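Ketosynthase (Streptomyces sp. MSC090213JE08, PDB 6KXD) probably catalyses the condensation of acyl chains with malonyl units on acyl carrier proteins, as the ketosynthase of a highly reducing type II polyketide synthase. Local coordinates at residues H69-V83 against R142-E155. Sequence-based numbering, arbitrary orientation.
Sequences HVPLDDMGRAGQYAV and RINAGRLSTVIARE
R142 lies against the turn D73-G76. Its CB meets D74 O at 3.5 Å. CG passes near G76 N, and CD touches D73 O. From CG to NE the chain is extended, which carries the guanidinium across the turn. M75 O sits 3.4 Å above the centre of one face, nearest to CZ. NH1 donates to D73 O from above the carbonyl plane (3.0 Å), while NE forms a salt bridge with D118. With an alanine in place of R142, D73 O and the D118 carboxylate would probably each lose this partner. R147 NH1 holds the next carbonyl, D74 O, in plane and on a lone pair (2.8 Å); its NH2 pairs with D363 of the partner subunit.

In this thiolase-fold N-terminal half, helix 147-155 packs between strands 105-110 and 161-166 and helix 77-83, which it crosses at -45°. L148 CD2 rests 3.5 Å from G79 CA; a CB there would be crowded by M75 CB. V83 CG2 presses tightly on V151 CG2 (3.3 Å).

R154 grips D74 OD2 end-on with NH1 and NH2. E155 bends at chi2 (65°), bringing OE1 to H69 N and V70 N; OE2 pairs with R87. H69 ND1 donates almost straight to E155 O (2.9 Å), which lies in the ring plane.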
ATOM      1  N   HIS A  69     -21.495  -5.689 -10.895  1.00 40.80           N
ATOM      2  CA  HIS A  69     -21.872  -6.418  -9.715  1.00 41.56           C
ATOM      3  C   HIS A  69     -21.818  -5.550  -8.478  1.00 42.25           C
ATOM      4  O   HIS A  69     -22.614  -5.694  -7.647  1.00 42.17           O
ATOM      5  CB  HIS A  69     -20.980  -7.640  -9.495  1.00 45.58           C
ATOM      6  CG  HIS A  69     -21.144  -8.629 -10.574  1.00 47.93           C
ATOM      7  ND1 HIS A  69     -20.078  -9.212 -11.232  1.00 48.80           N
ATOM      8  CD2 HIS A  69     -22.272  -9.124 -11.121  1.00 51.77           C
ATOM      9  CE1 HIS A  69     -20.550 -10.051 -12.126  1.00 50.75           C
ATOM     10  NE2 HIS A  69     -21.889  -9.992 -12.098  1.00 47.00           N
ATOM     11  N   VAL A  70     -20.776  -4.721  -8.359  1.00 41.65           N
ATOM     12  CA  VAL A  70     -20.573  -3.961  -7.186  1.00 44.12           C
ATOM     13  C   VAL A  70     -21.419  -2.698  -7.318  1.00 39.36           C
ATOM     14  O   VAL A  70     -21.246  -1.955  -8.272  1.00 41.17           O
ATOM     15  CB  VAL A  70     -19.079  -3.616  -7.030  1.00 38.24           C
ATOM     16  CG1 VAL A  70     -18.881  -2.727  -5.821  1.00 43.33           C
ATOM     17  CG2 VAL A  70     -18.236  -4.875  -6.917  1.00 41.64           C
ATOM     18  N   PRO A  71     -22.297  -2.355  -6.359  1.00 43.26           N
ATOM     19  CA  PRO A  71     -22.971  -1.065  -6.393  1.00 41.56           C
ATOM     20  C   PRO A  71     -21.947   0.067  -6.426  1.00 48.51           C
ATOM     21  O   PRO A  71     -20.978   0.008  -5.686  1.00 41.53           O
ATOM     22  CB  PRO A  71     -23.745  -0.999  -5.084  1.00 42.11           C
ATOM     23  CG  PRO A  71     -23.916  -2.444  -4.681  1.00 44.63           C
ATOM     24  CD  PRO A  71     -22.702  -3.159  -5.212  1.00 42.60           C
ATOM     25  N   LEU A  72     -22.204   1.067  -7.258  1.00 39.22           N
ATOM     26  CA  LEU A  72     -21.292   2.212  -7.413  1.00 42.52           C
ATOM     27  C   LEU A  72     -21.077   2.952  -6.098  1.00 47.30           C
ATOM     28  O   LEU A  72     -19.944   3.467  -5.859  1.00 45.16           O
ATOM     29  CB  LEU A  72     -21.817   3.150  -8.503  1.00 44.26           C
ATOM     30  CG  LEU A  72     -21.853   2.554  -9.909  1.00 43.97           C
ATOM     31  CD1 LEU A  72     -22.414   3.574 -10.904  1.00 50.25           C
ATOM     32  CD2 LEU A  72     -20.479   2.073 -10.328  1.00 47.48           C
ATOM     33  N   ASP A  73     -22.076   2.996  -5.204  1.00 39.70           N
ATOM     34  CA  ASP A  73     -21.872   3.739  -4.014  1.00 43.43           C
ATOM     35  C   ASP A  73     -20.972   2.970  -3.019  1.00 39.43           C
ATOM     36  O   ASP A  73     -20.671   3.492  -1.978  1.00 43.78           O
ATOM     37  CB  ASP A  73     -23.175   4.188  -3.373  1.00 52.60           C
ATOM     38  CG  ASP A  73     -24.019   3.076  -2.802  1.00 56.87           C
ATOM     39  OD1 ASP A  73     -23.560   1.898  -2.780  1.00 61.90           O
ATOM     40  OD2 ASP A  73     -25.154   3.394  -2.436  1.00 51.81           O
ATOM     41  N   ASP A  74     -20.587   1.736  -3.341  1.00 39.49           N
ATOM     42  CA  ASP A  74     -19.641   1.007  -2.501  1.00 43.22           C
ATOM     43  C   ASP A  74     -18.228   1.518  -2.752  1.00 46.44           C
ATOM     44  O   ASP A  74     -17.309   1.139  -2.065  1.00 42.98           O
ATOM     45  CB  ASP A  74     -19.730  -0.494  -2.785  1.00 40.18           C
ATOM     46  CG  ASP A  74     -20.852  -1.171  -2.029  1.00 48.77           C
ATOM     47  OD1 ASP A  74     -21.589  -0.454  -1.339  1.00 49.09           O
ATOM     48  OD2 ASP A  74     -20.939  -2.432  -2.114  1.00 47.08           O
ATOM     49  N   MET A  75     -18.061   2.322  -3.795  1.00 43.48           N
ATOM     50  CA  MET A  75     -16.717   2.780  -4.204  1.00 43.40           C
ATOM     51  C   MET A  75     -16.770   4.278  -4.412  1.00 49.21           C
ATOM     52  O   MET A  75     -17.784   4.781  -4.910  1.00 42.16           O
ATOM     53  CB  MET A  75     -16.324   2.190  -5.546  1.00 43.58           C
ATOM     54  CG  MET A  75     -16.347   0.706  -5.578  1.00 43.81           C
ATOM     55  SD  MET A  75     -16.277   0.049  -7.207  1.00 46.60           S
ATOM     56  CE  MET A  75     -18.009   0.100  -7.687  1.00 47.88           C
ATOM     57  N   GLY A  76     -15.665   4.969  -4.124  1.00 40.81           N
ATOM     58  CA  GLY A  76     -15.495   6.247  -4.690  1.00 40.48           C
ATOM     59  C   GLY A  76     -14.912   6.130  -6.071  1.00 41.71           C
ATOM     60  O   GLY A  76     -14.763   5.046  -6.634  1.00 41.56           O
ATOM     61  N   ARG A  77     -14.523   7.271  -6.617  1.00 43.47           N
ATOM     62  CA  ARG A  77     -14.065   7.318  -7.957  1.00 42.89           C
ATOM     63  C   ARG A  77     -12.825   6.436  -8.163  1.00 38.17           C
ATOM     64  O   ARG A  77     -12.664   5.803  -9.192  1.00 41.36           O
ATOM     65  CB  ARG A  77     -13.836   8.788  -8.326  1.00 49.16           C
ATOM     66  CG  ARG A  77     -13.605   9.010  -9.809  1.00 52.58           C
ATOM     67  CD  ARG A  77     -14.785   8.602 -10.687  1.00 59.38           C
ATOM     68  NE  ARG A  77     -15.739   9.692 -10.863  1.00 73.28           N
ATOM     69  CZ  ARG A  77     -15.860  10.459 -11.946  1.00 59.04           C
ATOM     70  NH1 ARG A  77     -15.046  10.326 -12.980  1.00 52.57           N
ATOM     71  NH2 ARG A  77     -16.820  11.366 -11.983  1.00 67.31           N
ATOM     72  N   ALA A  78     -11.876   6.450  -7.217  1.00 38.74           N
ATOM     73  CA  ALA A  78     -10.668   5.719  -7.471  1.00 39.44           C
ATOM     74  C   ALA A  78     -10.995   4.220  -7.596  1.00 33.90           C
ATOM     75  O   ALA A  78     -10.429   3.531  -8.448  1.00 39.07           O
ATOM     76  CB  ALA A  78      -9.665   5.958  -6.384  1.00 39.58           C
ATOM     77  N   GLY A  79     -11.864   3.753  -6.706  1.00 38.10           N
ATOM     78  CA  GLY A  79     -12.314   2.348  -6.689  1.00 37.93           C
ATOM     79  C   GLY A  79     -13.020   2.007  -7.983  1.00 39.61           C
ATOM     80  O   GLY A  79     -12.781   0.994  -8.581  1.00 38.20           O
ATOM     81  N   GLN A  80     -13.852   2.930  -8.465  1.00 43.22           N
ATOM     82  CA  GLN A  80     -14.510   2.692  -9.727  1.00 42.99           C
ATOM     83  C   GLN A  80     -13.478   2.571 -10.836  1.00 41.16           C
ATOM     84  O   GLN A  80     -13.537   1.664 -11.640  1.00 41.49           O
ATOM     85  CB  GLN A  80     -15.584   3.741 -10.021  1.00 39.16           C
ATOM     86  CG  GLN A  80     -16.678   3.742  -8.985  1.00 44.39           C
ATOM     87  CD  GLN A  80     -17.646   4.874  -9.229  1.00 45.20           C
ATOM     88  OE1 GLN A  80     -17.674   5.456 -10.307  1.00 46.07           O
ATOM     89  NE2 GLN A  80     -18.474   5.128  -8.251  1.00 45.79           N
ATOM     90  N   TYR A  81     -12.473   3.455 -10.860  1.00 38.73           N
ATOM     91  CA  TYR A  81     -11.505   3.324 -11.886  1.00 39.85           C
ATOM     92  C   TYR A  81     -10.770   1.990 -11.807  1.00 40.09           C
ATOM     93  O   TYR A  81     -10.468   1.354 -12.855  1.00 42.42           O
ATOM     94  CB  TYR A  81     -10.471   4.438 -11.807  1.00 41.83           C
ATOM     95  CG  TYR A  81     -10.957   5.830 -12.089  1.00 43.49           C
ATOM     96  CD1 TYR A  81     -12.111   6.078 -12.816  1.00 43.23           C
ATOM     97  CD2 TYR A  81     -10.200   6.927 -11.708  1.00 43.72           C
ATOM     98  CE1 TYR A  81     -12.525   7.370 -13.078  1.00 41.73           C
ATOM     99  CE2 TYR A  81     -10.594   8.224 -11.991  1.00 48.89           C
ATOM    100  CZ  TYR A  81     -11.759   8.443 -12.703  1.00 50.56           C
ATOM    101  OH  TYR A  81     -12.216   9.692 -12.995  1.00 47.52           O
ATOM    102  N   ALA A  82     -10.479   1.554 -10.575  1.00 41.04           N
ATOM    103  CA  ALA A  82      -9.699   0.368 -10.374  1.00 37.36           C
ATOM    104  C   ALA A  82     -10.460  -0.836 -10.958  1.00 39.13           C
ATOM    105  O   ALA A  82      -9.909  -1.659 -11.721  1.00 42.16           O
ATOM    106  CB  ALA A  82      -9.460   0.173  -8.912  1.00 37.78           C
ATOM    107  N   VAL A  83     -11.740  -0.867 -10.603  1.00 39.17           N
ATOM    108  CA  VAL A  83     -12.627  -1.989 -10.975  1.00 37.73           C
ATOM    109  C   VAL A  83     -12.799  -1.981 -12.503  1.00 41.96           C
ATOM    110  O   VAL A  83     -12.671  -3.032 -13.145  1.00 42.17           O
ATOM    111  CB  VAL A  83     -13.978  -1.902 -10.236  1.00 40.80           C
ATOM    112  CG1 VAL A  83     -14.953  -2.963 -10.727  1.00 46.34           C
ATOM    113  CG2 VAL A  83     -13.843  -2.047  -8.732  1.00 40.75           C
ATOM    114  N   ARG A 142     -16.451   3.748   2.579  1.00 39.96           N
ATOM    115  CA  ARG A 142     -15.710   3.410   1.434  1.00 39.39           C
ATOM    116  C   ARG A 142     -14.365   4.147   1.317  1.00 36.01           C
ATOM    117  O   ARG A 142     -13.786   4.061   0.274  1.00 41.14           O
ATOM    118  CB  ARG A 142     -16.603   3.632   0.228  1.00 43.00           C
ATOM    119  CG  ARG A 142     -16.720   5.081  -0.205  1.00 42.24           C
ATOM    120  CD  ARG A 142     -17.857   5.158  -1.205  1.00 40.51           C
ATOM    121  NE  ARG A 142     -17.847   6.478  -1.823  1.00 41.27           N
ATOM    122  CZ  ARG A 142     -18.866   6.976  -2.505  1.00 48.01           C
ATOM    123  NH1 ARG A 142     -20.032   6.342  -2.489  1.00 39.20           N
ATOM    124  NH2 ARG A 142     -18.703   8.089  -3.189  1.00 44.65           N
ATOM    125  N   ILE A 143     -13.925   4.859   2.362  1.00 39.94           N
ATOM    126  CA  ILE A 143     -12.750   5.749   2.279  1.00 39.82           C
ATOM    127  C   ILE A 143     -11.437   4.998   2.512  1.00 40.18           C
ATOM    128  O   ILE A 143     -10.405   5.538   2.221  1.00 44.44           O
ATOM    129  CB  ILE A 143     -12.850   6.941   3.255  1.00 42.31           C
ATOM    130  CG1 ILE A 143     -13.030   6.478   4.695  1.00 47.71           C
ATOM    131  CG2 ILE A 143     -13.968   7.893   2.806  1.00 48.63           C
ATOM    132  CD1 ILE A 143     -12.522   7.433   5.724  1.00 53.75           C
ATOM    133  N   ASN A 144     -11.486   3.766   2.980  1.00 37.98           N
ATOM    134  CA  ASN A 144     -10.215   3.096   3.367  1.00 39.52           C
ATOM    135  C   ASN A 144      -9.618   2.427   2.134  1.00 36.13           C
ATOM    136  O   ASN A 144     -10.315   1.770   1.337  1.00 38.79           O
ATOM    137  CB  ASN A 144     -10.424   2.159   4.550  1.00 40.28           C
ATOM    138  CG  ASN A 144     -10.912   2.890   5.780  1.00 44.67           C
ATOM    139  OD1 ASN A 144     -10.501   4.015   6.043  1.00 45.98           O
ATOM    140  ND2 ASN A 144     -11.821   2.272   6.503  1.00 49.73           N
ATOM    141  N   ALA A 145      -8.302   2.583   1.977  1.00 33.69           N
ATOM    142  CA  ALA A 145      -7.610   2.266   0.773  1.00 36.51           C
ATOM    143  C   ALA A 145      -7.672   0.765   0.442  1.00 33.81           C
ATOM    144  O   ALA A 145      -7.591   0.416  -0.718  1.00 35.95           O
ATOM    145  CB  ALA A 145      -6.162   2.725   0.892  1.00 39.66           C
ATOM    146  N   GLY A 146      -7.841  -0.079   1.454  1.00 34.99           N
ATOM    147  CA  GLY A 146      -7.872  -1.522   1.290  1.00 37.44           C
ATOM    148  C   GLY A 146      -8.973  -1.910   0.341  1.00 38.92           C
ATOM    149  O   GLY A 146      -8.892  -2.889  -0.386  1.00 35.65           O
ATOM    150  N   ARG A 147     -10.018  -1.091   0.363  1.00 36.16           N
ATOM    151  CA  ARG A 147     -11.173  -1.368  -0.459  1.00 38.11           C
ATOM    152  C   ARG A 147     -10.862  -1.365  -1.969  1.00 38.14           C
ATOM    153  O   ARG A 147     -11.512  -2.072  -2.716  1.00 37.36           O
ATOM    154  CB  ARG A 147     -12.289  -0.425  -0.000  1.00 40.09           C
ATOM    155  CG  ARG A 147     -13.530  -0.523  -0.864  1.00 46.26           C
ATOM    156  CD  ARG A 147     -14.611   0.411  -0.343  1.00 45.51           C
ATOM    157  NE  ARG A 147     -15.102  -0.112   0.905  1.00 49.90           N
ATOM    158  CZ  ARG A 147     -16.313  -0.561   1.126  1.00 46.49           C
ATOM    159  NH1 ARG A 147     -17.252  -0.438   0.205  1.00 52.99           N
ATOM    160  NH2 ARG A 147     -16.578  -1.070   2.314  1.00 42.67           N
ATOM    161  N   LEU A 148      -9.864  -0.600  -2.446  1.00 35.39           N
ATOM    162  CA  LEU A 148      -9.561  -0.536  -3.827  1.00 39.52           C
ATOM    163  C   LEU A 148      -9.240  -1.907  -4.402  1.00 40.77           C
ATOM    164  O   LEU A 148      -9.493  -2.140  -5.582  1.00 40.14           O
ATOM    165  CB  LEU A 148      -8.352   0.362  -4.070  1.00 40.44           C
ATOM    166  CG  LEU A 148      -8.507   1.817  -3.641  1.00 45.30           C
ATOM    167  CD1 LEU A 148      -7.262   2.597  -4.034  1.00 46.68           C
ATOM    168  CD2 LEU A 148      -9.743   2.436  -4.260  1.00 46.51           C
ATOM    169  N   SER A 149      -8.636  -2.780  -3.581  1.00 38.12           N
ATOM    170  CA  SER A 149      -8.262  -4.109  -3.989  1.00 37.05           C
ATOM    171  C   SER A 149      -9.422  -5.069  -3.858  1.00 38.14           C
ATOM    172  O   SER A 149      -9.653  -5.839  -4.768  1.00 40.79           O
ATOM    173  CB  SER A 149      -7.032  -4.575  -3.180  1.00 39.16           C
ATOM    174  OG  SER A 149      -5.903  -4.029  -3.814  1.00 53.12           O
ATOM    175  N   THR A 150     -10.118  -4.991  -2.737  1.00 38.98           N
ATOM    176  CA  THR A 150     -11.185  -5.943  -2.419  1.00 39.71           C
ATOM    177  C   THR A 150     -12.371  -5.776  -3.383  1.00 43.55           C
ATOM    178  O   THR A 150     -13.002  -6.769  -3.751  1.00 39.48           O
ATOM    179  CB  THR A 150     -11.665  -5.851  -0.969  1.00 40.17           C
ATOM    180  OG1 THR A 150     -12.217  -4.564  -0.667  1.00 41.62           O
ATOM    181  CG2 THR A 150     -10.559  -6.234  -0.004  1.00 42.97           C
ATOM    182  N   VAL A 151     -12.675  -4.547  -3.826  1.00 38.72           N
ATOM    183  CA  VAL A 151     -13.836  -4.393  -4.729  1.00 41.20           C
ATOM    184  C   VAL A 151     -13.592  -5.080  -6.070  1.00 39.24           C
ATOM    185  O   VAL A 151     -14.565  -5.441  -6.713  1.00 42.07           O
ATOM    186  CB  VAL A 151     -14.250  -2.937  -4.975  1.00 40.82           C
ATOM    187  CG1 VAL A 151     -14.903  -2.337  -3.758  1.00 44.45           C
ATOM    188  CG2 VAL A 151     -13.075  -2.120  -5.488  1.00 42.83           C
ATOM    189  N   ILE A 152     -12.343  -5.130  -6.545  1.00 37.07           N
ATOM    190  CA  ILE A 152     -12.018  -5.831  -7.748  1.00 38.27           C
ATOM    191  C   ILE A 152     -12.393  -7.297  -7.563  1.00 40.69           C
ATOM    192  O   ILE A 152     -12.951  -7.894  -8.484  1.00 40.36           O
ATOM    193  CB  ILE A 152     -10.553  -5.710  -8.140  1.00 35.93           C
ATOM    194  CG1 ILE A 152     -10.238  -4.258  -8.512  1.00 39.45           C
ATOM    195  CG2 ILE A 152     -10.227  -6.703  -9.242  1.00 40.08           C
ATOM    196  CD1 ILE A 152      -8.805  -3.964  -8.675  1.00 39.37           C
ATOM    197  N   ALA A 153     -12.027  -7.852  -6.403  1.00 39.18           N
ATOM    198  CA  ALA A 153     -12.311  -9.263  -6.176  1.00 39.30           C
ATOM    199  C   ALA A 153     -13.830  -9.448  -6.209  1.00 40.63           C
ATOM    200  O   ALA A 153     -14.365 -10.461  -6.741  1.00 41.04           O
ATOM    201  CB  ALA A 153     -11.710  -9.767  -4.892  1.00 39.10           C
ATOM    202  N   ARG A 154     -14.524  -8.506  -5.583  1.00 39.13           N
ATOM    203  CA  ARG A 154     -15.981  -8.535  -5.525  1.00 42.93           C
ATOM    204  C   ARG A 154     -16.570  -8.522  -6.935  1.00 41.37           C
ATOM    205  O   ARG A 154     -17.445  -9.328  -7.271  1.00 41.56           O
ATOM    206  CB  ARG A 154     -16.517  -7.359  -4.709  1.00 40.62           C
ATOM    207  CG  ARG A 154     -16.333  -7.540  -3.215  1.00 46.03           C
ATOM    208  CD  ARG A 154     -16.989  -6.431  -2.437  1.00 48.73           C
ATOM    209  NE  ARG A 154     -18.418  -6.380  -2.670  1.00 46.67           N
ATOM    210  CZ  ARG A 154     -19.170  -5.312  -2.393  1.00 52.77           C
ATOM    211  NH1 ARG A 154     -18.617  -4.273  -1.793  1.00 52.56           N
ATOM    212  NH2 ARG A 154     -20.456  -5.302  -2.702  1.00 51.82           N
ATOM    213  N   GLU A 155     -16.141  -7.568  -7.737  1.00 39.24           N
ATOM    214  CA  GLU A 155     -16.679  -7.403  -9.101  1.00 44.78           C
ATOM    215  C   GLU A 155     -16.365  -8.623  -9.994  1.00 45.62           C
ATOM    216  O   GLU A 155     -17.211  -9.062 -10.794  1.00 44.65           O
ATOM    217  CB  GLU A 155     -16.093  -6.138  -9.700  1.00 41.09           C
ATOM    218  CG  GLU A 155     -16.501  -5.913 -11.131  1.00 41.29           C
ATOM    219  CD  GLU A 155     -17.988  -5.672 -11.369  1.00 42.13           C
ATOM    220  OE1 GLU A 155     -18.722  -5.412 -10.396  1.00 40.77           O
ATOM    221  OE2 GLU A 155     -18.401  -5.753 -12.561  1.00 48.71           O
TER
HETATM  222  O   HOH W   1     -13.258   2.777  -2.878  1.00 48.66           O